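PDB 4ZI5: P91 from Metagenome, which hydrolyses phosphotriesters as a promiscuous activity and is an alpha/beta hydrolase of the dienelactone hydrolase family. Local coordinates for residues T15-D20 and A116-D121. Sequence-based numbering, arbitrary orientation.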
loop_
_atom_site.group_PDB
_atom_site.type_symbol
_atom_site.label_atom_id
_atom_site.label_comp_id
_atom_site.label_asym_id
_atom_site.label_seq_id
_atom_site.Cartn_x
_atom_site.Cartn_y
_atom_site.Cartn_z
ATOM N N THR A 15 -28.350 -0.719 8.762
ATOM C CA THR A 15 -29.196 0.260 9.468
ATOM C C THR A 15 -28.345 1.355 10.057
ATOM O O THR A 15 -27.130 1.184 10.252
ATOM C CB THR A 15 -29.999 -0.432 10.582
ATOM O OG1 THR A 15 -30.629 -1.590 10.035
ATOM C CG2 THR A 15 -31.097 0.478 11.139
ATOM N N ALA A 16 -28.977 2.499 10.323
ATOM C CA ALA A 16 -28.277 3.622 10.927
ATOM C C ALA A 16 -29.169 4.263 11.974
ATOM O O ALA A 16 -30.400 4.256 11.840
ATOM C CB ALA A 16 -27.885 4.633 9.872
ATOM N N ARG A 17 -28.546 4.889 12.961
ATOM C CA ARG A 17 -29.296 5.620 13.975
ATOM C C ARG A 17 -28.476 6.794 14.450
ATOM O O ARG A 17 -27.237 6.740 14.451
ATOM C CB ARG A 17 -29.649 4.685 15.126
ATOM C CG ARG A 17 -28.481 4.249 16.011
ATOM C CD ARG A 17 -28.955 3.291 17.076
ATOM N NE ARG A 17 -27.927 2.896 18.048
ATOM C CZ ARG A 17 -27.447 1.662 18.216
ATOM N NH1 ARG A 17 -27.810 0.647 17.425
ATOM N NH2 ARG A 17 -26.552 1.452 19.183
ATOM N N LYS A 18 -29.161 7.853 14.896
ATOM C CA LYS A 18 -28.471 9.011 15.443
ATOM C C LYS A 18 -27.963 8.713 16.842
ATOM O O LYS A 18 -28.597 7.951 17.594
ATOM C CB LYS A 18 -29.385 10.234 15.447
ATOM C CG LYS A 18 -29.851 10.643 14.049
ATOM C CD LYS A 18 -28.705 10.988 13.112
ATOM C CE LYS A 18 -29.117 10.940 11.647
ATOM N NZ LYS A 18 -30.427 11.533 11.276
ATOM N N VAL A 19 -26.786 9.250 17.158
ATOM C CA VAL A 19 -26.211 9.149 18.494
ATOM C C VAL A 19 -25.852 10.548 18.979
ATOM O O VAL A 19 -24.978 11.189 18.412
ATOM C CB VAL A 19 -24.951 8.242 18.505
ATOM C CG1 VAL A 19 -24.285 8.209 19.873
ATOM C CG2 VAL A 19 -25.332 6.822 18.078
ATOM N N ASP A 20 -26.517 10.978 20.057
ATOM C CA ASP A 20 -26.219 12.231 20.744
ATOM C C ASP A 20 -25.062 12.032 21.706
ATOM O O ASP A 20 -25.044 11.073 22.455
ATOM C CB ASP A 20 -27.447 12.697 21.551
ATOM C CG ASP A 20 -28.606 13.069 20.668
ATOM O OD1 ASP A 20 -28.429 13.941 19.793
ATOM O OD2 ASP A 20 -29.702 12.486 20.839
ATOM N N ALA A 116 -19.581 3.462 23.672
ATOM C CA ALA A 116 -20.857 3.409 24.368
ATOM C C ALA A 116 -21.920 2.514 23.733
ATOM O O ALA A 116 -22.844 2.096 24.432
ATOM C CB ALA A 116 -21.410 4.797 24.508
ATOM N N GLN A 117 -21.807 2.200 22.440
ATOM C CA GLN A 117 -22.867 1.458 21.780
ATOM C C GLN A 117 -22.708 -0.013 22.096
ATOM O O GLN A 117 -21.602 -0.534 21.985
ATOM C CB GLN A 117 -22.884 1.711 20.277
ATOM C CG GLN A 117 -22.921 3.171 19.874
ATOM C CD GLN A 117 -23.998 3.949 20.607
ATOM O OE1 GLN A 117 -25.160 3.537 20.622
ATOM N NE2 GLN A 117 -23.608 5.035 21.274
ATOM N N PRO A 118 -23.813 -0.703 22.480
ATOM C CA PRO A 118 -23.667 -2.113 22.901
ATOM C C PRO A 118 -23.216 -3.123 21.835
ATOM O O PRO A 118 -22.754 -4.217 22.182
ATOM C CB PRO A 118 -25.062 -2.480 23.441
ATOM C CG PRO A 118 -25.691 -1.165 23.763
ATOM C CD PRO A 118 -25.185 -0.212 22.724
ATOM N N GLU A 119 -23.322 -2.754 20.567
ATOM C CA GLU A 119 -22.833 -3.569 19.472
ATOM C C GLU A 119 -21.309 -3.553 19.308
ATOM O O GLU A 119 -20.785 -4.346 18.526
ATOM C CB GLU A 119 -23.455 -3.109 18.147
ATOM C CG GLU A 119 -24.961 -3.207 18.086
ATOM C CD GLU A 119 -25.679 -1.942 18.523
ATOM O OE1 GLU A 119 -25.081 -1.049 19.195
ATOM O OE2 GLU A 119 -26.882 -1.852 18.202
ATOM N N VAL A 120 -20.620 -2.667 20.019
ATOM C CA VAL A 120 -19.172 -2.476 19.873
ATOM C C VAL A 120 -18.415 -3.231 20.945
ATOM O O VAL A 120 -18.678 -3.056 22.130
ATOM C CB VAL A 120 -18.807 -0.970 19.951
ATOM C CG1 VAL A 120 -17.290 -0.723 19.898
ATOM C CG2 VAL A 120 -19.472 -0.225 18.801
ATOM N N ASP A 121 -17.455 -4.045 20.489
ATOM C CA ASP A 121 -16.395 -4.622 21.310
ATOM C C ASP A 121 -15.357 -3.524 21.556
ATOM O O ASP A 121 -14.557 -3.166 20.654
ATOM C CB ASP A 121 -15.767 -5.782 20.564
ATOM C CG ASP A 121 -14.619 -6.420 21.311
ATOM O OD1 ASP A 121 -14.187 -5.905 22.346
ATOM O OD2 ASP A 121 -14.184 -7.471 20.824
HETATM O O HOH W 1 -27.710 4.478 20.388
#
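Arg17 reaches from the edge strand 15-23 to the turn at 117-120 and meets Glu119 in an end-on salt bridge, one guanidinium nitrogen to each carboxylate oxygen. Its NH1 donates to Glu119 OE2 at 2.8 Å, nearly straight at 168°. Its NH2 donates to Glu119 OE1 at 2.9 Å. Both oxygens are approached on their syn side, NH1 well out of the carboxylate plane and NH2 nearer to it, and the guanidinium and carboxylate planes are tilted 34° from each other. The second hydrogen of NH2 goes to Gln117 OE1, 2.9 Å away, which takes it on a lone pair in the carbonyl plane. A water bridges the two side chains: it accepts from Arg17 NE at 2.8 Å and donates to Gln117 OE1. The side chain is extended from CG to NE, which carries the guanidinium across to the turn. Trp34 adds a cation-pi contact from the neighbouring strand. With an alanine here, the Glu119 carboxylate would probably lose its countercharge and Gln117 OE1 the N-H donated by NH2. Gln117 to Val120 form a type I beta turn, with Val120 N bonded to Gln117 O at 3.1 Å. In this alpha/beta hydrolase fold the turn joins helix 100-115 to the short strand 120-121, which pairs with strand 42-48. The contact thus ties the antiparallel N-terminal end of the sheet to the connection into its parallel part. Further along, Val19 turns both methyls to the Gln117 amide. Its CG1 lies 3.5 Å from Gln117 NE2. That nitrogen also bonds to Ala113 O in the helix, which helps fix the amide so that OE1 faces Arg17.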